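PDB 1LZL: heroin esterase from Rhodococcus sp., which probably hydrolyses the acetyl ester groups of heroin, as an acetyl esterase of the alpha/beta hydrolase fold. Local coordinates for residues 37-51 against 96-108. Numbering follows the deposited sequence.
Sequences IGAMLADLSFDGVSL and ESSDPFCVEVARE
Arg-107 reaches from helix 99-108 to the loop that carries Ser-45 and Asp-47 and grips two of its carbonyls. Arg-107 NE and Arg-107 NH2 both donate to Asp-47 O, at 2.7 and 2.9 Å, a side-on fork in which NH2 meets a lone pair of that oxygen in the carbonyl plane, whereas NE comes in tilted. Arg-107 NH2 also donates to Ser-45 O (3.0 Å), coming from above that carbonyl. Both acceptors lie close to the guanidinium plane, and a water joins NH1 to Ser-45 O. A bend at chi3 (-71°) turns the guanidinium edge to the loop, whose shape is held from within by an ST turn, Asp-47 N to Ser-45 OG.

Under this polar clasp, Val-103 places CG2 3.7 Å from Phe-46 CE2, while Val-49 CG1 packs on Ala-106 CB (3.8 Å). Asp-99 OD2 meets the edge of the Phe-46 ring at CZ, the carboxylate nearly perpendicular to the ring; Asp-99 OD2 is also salt-bridged to Arg-68 on strand 65-72. Leu-44 lays both methyls against Pro-100, CD2 3.9 Å from Pro-100 CG, and Leu-41 CD2 approaches Pro-100 CD at 3.7 Å. Farther out, Ile-37 presses both gamma carbons against Ser-97 CB.

The contact fastens the link between helix 26-41 and outermost strand 49-56 across a helix of the alpha/beta hydrolase fold. Because Arg-107 binds main-chain oxygens, the grip is probably set mainly by the course of the loop backbone, and the two carbonyl dipoles probably stabilise the guanidinium charge.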
loop_
_atom_site.group_PDB
_atom_site.type_symbol
_atom_site.label_atom_id
_atom_site.label_comp_id
_atom_site.label_asym_id
_atom_site.label_seq_id
_atom_site.Cartn_x
_atom_site.Cartn_y
_atom_site.Cartn_z
ATOM N N ILE A 37 -12.861 5.537 8.486
ATOM C CA ILE A 37 -13.059 4.585 7.389
ATOM C C ILE A 37 -14.452 3.957 7.443
ATOM O O ILE A 37 -15.212 3.974 6.465
ATOM C CB ILE A 37 -11.971 3.482 7.354
ATOM C CG1 ILE A 37 -10.871 3.705 6.305
ATOM C CG2 ILE A 37 -12.543 2.078 7.175
ATOM C CD1 ILE A 37 -10.713 5.140 5.850
ATOM N N GLY A 38 -14.870 3.367 8.562
ATOM C CA GLY A 38 -16.166 2.706 8.637
ATOM C C GLY A 38 -17.323 3.614 8.271
ATOM O O GLY A 38 -18.352 3.178 7.746
ATOM N N ALA A 39 -17.164 4.907 8.550
ATOM C CA ALA A 39 -18.171 5.851 8.083
ATOM C C ALA A 39 -18.320 5.715 6.572
ATOM O O ALA A 39 -19.423 5.772 6.015
ATOM C CB ALA A 39 -17.823 7.278 8.495
ATOM N N MET A 40 -17.209 5.520 5.879
ATOM C CA MET A 40 -17.239 5.447 4.419
ATOM C C MET A 40 -17.737 4.083 3.945
ATOM O O MET A 40 -18.324 4.007 2.857
ATOM C CB MET A 40 -15.856 5.768 3.846
ATOM C CG MET A 40 -15.101 4.650 3.142
ATOM S SD MET A 40 -13.337 5.043 3.002
ATOM C CE MET A 40 -13.315 6.766 3.502
ATOM N N LEU A 41 -17.523 3.004 4.691
ATOM C CA LEU A 41 -17.932 1.675 4.234
ATOM C C LEU A 41 -19.427 1.446 4.325
ATOM O O LEU A 41 -20.001 0.595 3.678
ATOM C CB LEU A 41 -17.227 0.633 5.109
ATOM C CG LEU A 41 -15.716 0.688 5.018
ATOM C CD1 LEU A 41 -15.045 -0.288 5.994
ATOM C CD2 LEU A 41 -15.262 0.414 3.581
ATOM N N ALA A 42 -20.100 2.222 5.179
ATOM C CA ALA A 42 -21.529 2.064 5.380
ATOM C C ALA A 42 -22.398 2.121 4.135
ATOM O O ALA A 42 -23.356 1.357 3.994
ATOM C CB ALA A 42 -22.012 3.187 6.303
ATOM N N ASP A 43 -22.070 3.049 3.249
ATOM C CA ASP A 43 -22.915 3.263 2.073
ATOM C C ASP A 43 -22.222 2.767 0.807
ATOM O O ASP A 43 -22.622 3.062 -0.321
ATOM C CB ASP A 43 -23.302 4.751 2.036
ATOM C CG ASP A 43 -23.587 5.290 3.434
ATOM O OD1 ASP A 43 -24.528 4.758 4.080
ATOM O OD2 ASP A 43 -22.896 6.225 3.917
ATOM N N LEU A 44 -21.145 1.990 0.959
ATOM C CA LEU A 44 -20.392 1.518 -0.212
ATOM C C LEU A 44 -21.209 0.530 -1.043
ATOM O O LEU A 44 -21.769 -0.446 -0.553
ATOM C CB LEU A 44 -19.077 0.860 0.205
ATOM C CG LEU A 44 -18.184 0.205 -0.851
ATOM C CD1 LEU A 44 -17.618 1.230 -1.860
ATOM C CD2 LEU A 44 -17.019 -0.502 -0.173
ATOM N N SER A 45 -21.261 0.759 -2.352
ATOM C CA SER A 45 -21.931 -0.121 -3.293
ATOM C C SER A 45 -21.023 -1.256 -3.745
ATOM O O SER A 45 -19.860 -1.037 -4.132
ATOM C CB SER A 45 -22.412 0.677 -4.535
ATOM O OG SER A 45 -22.923 -0.209 -5.508
ATOM N N PHE A 46 -21.609 -2.449 -3.696
ATOM C CA PHE A 46 -20.970 -3.647 -4.193
ATOM C C PHE A 46 -21.636 -4.161 -5.460
ATOM O O PHE A 46 -21.511 -5.294 -5.876
ATOM C CB PHE A 46 -20.972 -4.707 -3.096
ATOM C CG PHE A 46 -20.020 -4.436 -1.946
ATOM C CD1 PHE A 46 -20.279 -3.522 -0.956
ATOM C CD2 PHE A 46 -18.814 -5.152 -1.915
ATOM C CE1 PHE A 46 -19.365 -3.304 0.060
ATOM C CE2 PHE A 46 -17.911 -4.948 -0.875
ATOM C CZ PHE A 46 -18.176 -4.020 0.126
ATOM N N ASP A 47 -22.375 -3.258 -6.131
ATOM C CA ASP A 47 -22.997 -3.609 -7.404
ATOM C C ASP A 47 -21.951 -4.092 -8.400
ATOM O O ASP A 47 -20.908 -3.476 -8.535
ATOM C CB ASP A 47 -23.754 -2.426 -8.017
ATOM C CG ASP A 47 -24.732 -2.895 -9.082
ATOM O OD1 ASP A 47 -25.569 -3.791 -8.816
ATOM O OD2 ASP A 47 -24.646 -2.352 -10.205
ATOM N N GLY A 48 -22.263 -5.187 -9.082
ATOM C CA GLY A 48 -21.487 -5.817 -10.089
ATOM C C GLY A 48 -20.300 -6.597 -9.560
ATOM O O GLY A 48 -19.502 -7.055 -10.374
ATOM N N VAL A 49 -20.112 -6.767 -8.271
ATOM C CA VAL A 49 -18.983 -7.572 -7.790
ATOM C C VAL A 49 -19.443 -8.450 -6.634
ATOM O O VAL A 49 -20.544 -8.219 -6.110
ATOM C CB VAL A 49 -17.768 -6.740 -7.322
ATOM C CG1 VAL A 49 -17.314 -5.761 -8.381
ATOM C CG2 VAL A 49 -18.082 -6.009 -6.011
ATOM N N SER A 50 -18.636 -9.451 -6.280
ATOM C CA SER A 50 -18.919 -10.233 -5.074
ATOM C C SER A 50 -17.632 -10.389 -4.241
ATOM O O SER A 50 -16.556 -10.317 -4.830
ATOM C CB SER A 50 -19.566 -11.571 -5.366
ATOM O OG SER A 50 -18.699 -12.515 -5.928
ATOM N N LEU A 51 -17.783 -10.553 -2.949
ATOM C CA LEU A 51 -16.664 -10.654 -2.004
ATOM C C LEU A 51 -16.804 -11.953 -1.259
ATOM O O LEU A 51 -17.879 -12.274 -0.723
ATOM C CB LEU A 51 -16.656 -9.422 -1.080
ATOM C CG LEU A 51 -15.415 -9.174 -0.200
ATOM C CD1 LEU A 51 -15.310 -7.743 0.269
ATOM C CD2 LEU A 51 -15.406 -10.057 1.039
ATOM N N GLU A 96 -10.719 -4.367 5.419
ATOM C CA GLU A 96 -11.995 -3.833 4.886
ATOM C C GLU A 96 -11.907 -2.347 4.576
ATOM O O GLU A 96 -12.659 -1.791 3.766
ATOM C CB GLU A 96 -13.089 -4.113 5.927
ATOM C CG GLU A 96 -14.484 -3.738 5.524
ATOM C CD GLU A 96 -15.395 -3.607 6.738
ATOM O OE1 GLU A 96 -14.967 -3.868 7.893
ATOM O OE2 GLU A 96 -16.572 -3.239 6.489
ATOM N N SER A 97 -11.007 -1.628 5.217
ATOM C CA SER A 97 -10.877 -0.191 4.970
ATOM C C SER A 97 -10.516 0.062 3.506
ATOM O O SER A 97 -10.795 1.183 3.050
ATOM C CB SER A 97 -9.869 0.471 5.921
ATOM O OG SER A 97 -8.541 0.076 5.594
ATOM N N SER A 98 -9.953 -0.920 2.795
ATOM C CA SER A 98 -9.662 -0.749 1.373
ATOM C C SER A 98 -10.742 -1.327 0.467
ATOM O O SER A 98 -10.550 -1.339 -0.767
ATOM C CB SER A 98 -8.318 -1.387 1.030
ATOM O OG SER A 98 -7.221 -0.719 1.577
ATOM N N ASP A 99 -11.857 -1.772 1.023
ATOM C CA ASP A 99 -12.915 -2.261 0.131
ATOM C C ASP A 99 -13.317 -1.280 -0.969
ATOM O O ASP A 99 -13.493 -1.752 -2.099
ATOM C CB ASP A 99 -14.166 -2.604 0.952
ATOM C CG ASP A 99 -14.176 -3.937 1.641
ATOM O OD1 ASP A 99 -13.208 -4.740 1.551
ATOM O OD2 ASP A 99 -15.195 -4.263 2.307
ATOM N N PRO A 100 -13.412 0.023 -0.756
ATOM C CA PRO A 100 -13.829 0.911 -1.865
ATOM C C PRO A 100 -12.964 0.774 -3.106
ATOM O O PRO A 100 -13.443 0.574 -4.222
ATOM C CB PRO A 100 -13.728 2.305 -1.232
ATOM C CG PRO A 100 -14.046 2.066 0.222
ATOM C CD PRO A 100 -13.259 0.798 0.499
ATOM N N PHE A 101 -11.649 0.811 -2.904
ATOM C CA PHE A 101 -10.712 0.707 -4.028
ATOM C C PHE A 101 -10.776 -0.679 -4.652
ATOM O O PHE A 101 -10.733 -0.818 -5.882
ATOM C CB PHE A 101 -9.271 1.039 -3.580
ATOM C CG PHE A 101 -8.258 0.960 -4.722
ATOM C CD1 PHE A 101 -8.427 1.782 -5.844
ATOM C CD2 PHE A 101 -7.199 0.054 -4.665
ATOM C CE1 PHE A 101 -7.504 1.692 -6.895
ATOM C CE2 PHE A 101 -6.241 -0.000 -5.684
ATOM C CZ PHE A 101 -6.422 0.824 -6.800
ATOM N N CYS A 102 -10.846 -1.719 -3.822
ATOM C CA CYS A 102 -10.830 -3.085 -4.387
ATOM C C CYS A 102 -12.089 -3.342 -5.227
ATOM O O CYS A 102 -12.032 -3.976 -6.275
ATOM C CB CYS A 102 -10.670 -4.099 -3.244
ATOM S SG CYS A 102 -9.034 -3.932 -2.463
ATOM N N VAL A 103 -13.234 -2.827 -4.732
ATOM C CA VAL A 103 -14.459 -2.936 -5.529
ATOM C C VAL A 103 -14.299 -2.180 -6.845
ATOM O O VAL A 103 -14.685 -2.649 -7.925
ATOM C CB VAL A 103 -15.639 -2.393 -4.711
ATOM C CG1 VAL A 103 -16.868 -2.135 -5.580
ATOM C CG2 VAL A 103 -15.970 -3.390 -3.600
ATOM N N GLU A 104 -13.713 -0.973 -6.769
ATOM C CA GLU A 104 -13.514 -0.186 -7.996
ATOM C C GLU A 104 -12.731 -0.928 -9.063
ATOM O O GLU A 104 -13.047 -0.968 -10.264
ATOM C CB GLU A 104 -12.843 1.173 -7.642
ATOM C CG GLU A 104 -12.824 2.095 -8.863
ATOM C CD GLU A 104 -12.237 3.475 -8.660
ATOM O OE1 GLU A 104 -11.414 3.605 -7.715
ATOM O OE2 GLU A 104 -12.561 4.439 -9.425
ATOM N N VAL A 105 -11.625 -1.540 -8.614
ATOM C CA VAL A 105 -10.762 -2.276 -9.560
ATOM C C VAL A 105 -11.543 -3.457 -10.161
ATOM O O VAL A 105 -11.499 -3.679 -11.371
ATOM C CB VAL A 105 -9.501 -2.746 -8.810
ATOM C CG1 VAL A 105 -8.753 -3.793 -9.603
ATOM C CG2 VAL A 105 -8.637 -1.516 -8.478
ATOM N N ALA A 106 -12.246 -4.202 -9.298
ATOM C CA ALA A 106 -12.956 -5.377 -9.817
ATOM C C ALA A 106 -14.054 -4.950 -10.778
ATOM O O ALA A 106 -14.248 -5.487 -11.858
ATOM C CB ALA A 106 -13.555 -6.196 -8.691
ATOM N N ARG A 107 -14.825 -3.927 -10.416
ATOM C CA ARG A 107 -15.932 -3.492 -11.263
ATOM C C ARG A 107 -15.441 -2.828 -12.545
ATOM O O ARG A 107 -15.932 -3.121 -13.638
ATOM C CB ARG A 107 -16.826 -2.548 -10.430
ATOM C CG ARG A 107 -18.013 -2.022 -11.233
ATOM C CD ARG A 107 -18.721 -0.851 -10.557
ATOM N NE ARG A 107 -19.440 -1.323 -9.370
ATOM C CZ ARG A 107 -19.224 -0.740 -8.194
ATOM N NH1 ARG A 107 -18.348 0.273 -8.114
ATOM N NH2 ARG A 107 -19.888 -1.195 -7.148
ATOM N N GLU A 108 -14.448 -1.928 -12.478
ATOM C CA GLU A 108 -14.118 -1.154 -13.676
ATOM C C GLU A 108 -13.165 -1.913 -14.582
ATOM O O GLU A 108 -13.245 -1.743 -15.808
ATOM C CB GLU A 108 -13.461 0.185 -13.337
ATOM C CG GLU A 108 -14.344 1.112 -12.525
ATOM C CD GLU A 108 -15.642 1.373 -13.277
ATOM O OE1 GLU A 108 -15.591 1.416 -14.524
ATOM O OE2 GLU A 108 -16.689 1.510 -12.620
HETATM O O HOH W 1 -18.440 1.099 -5.149
#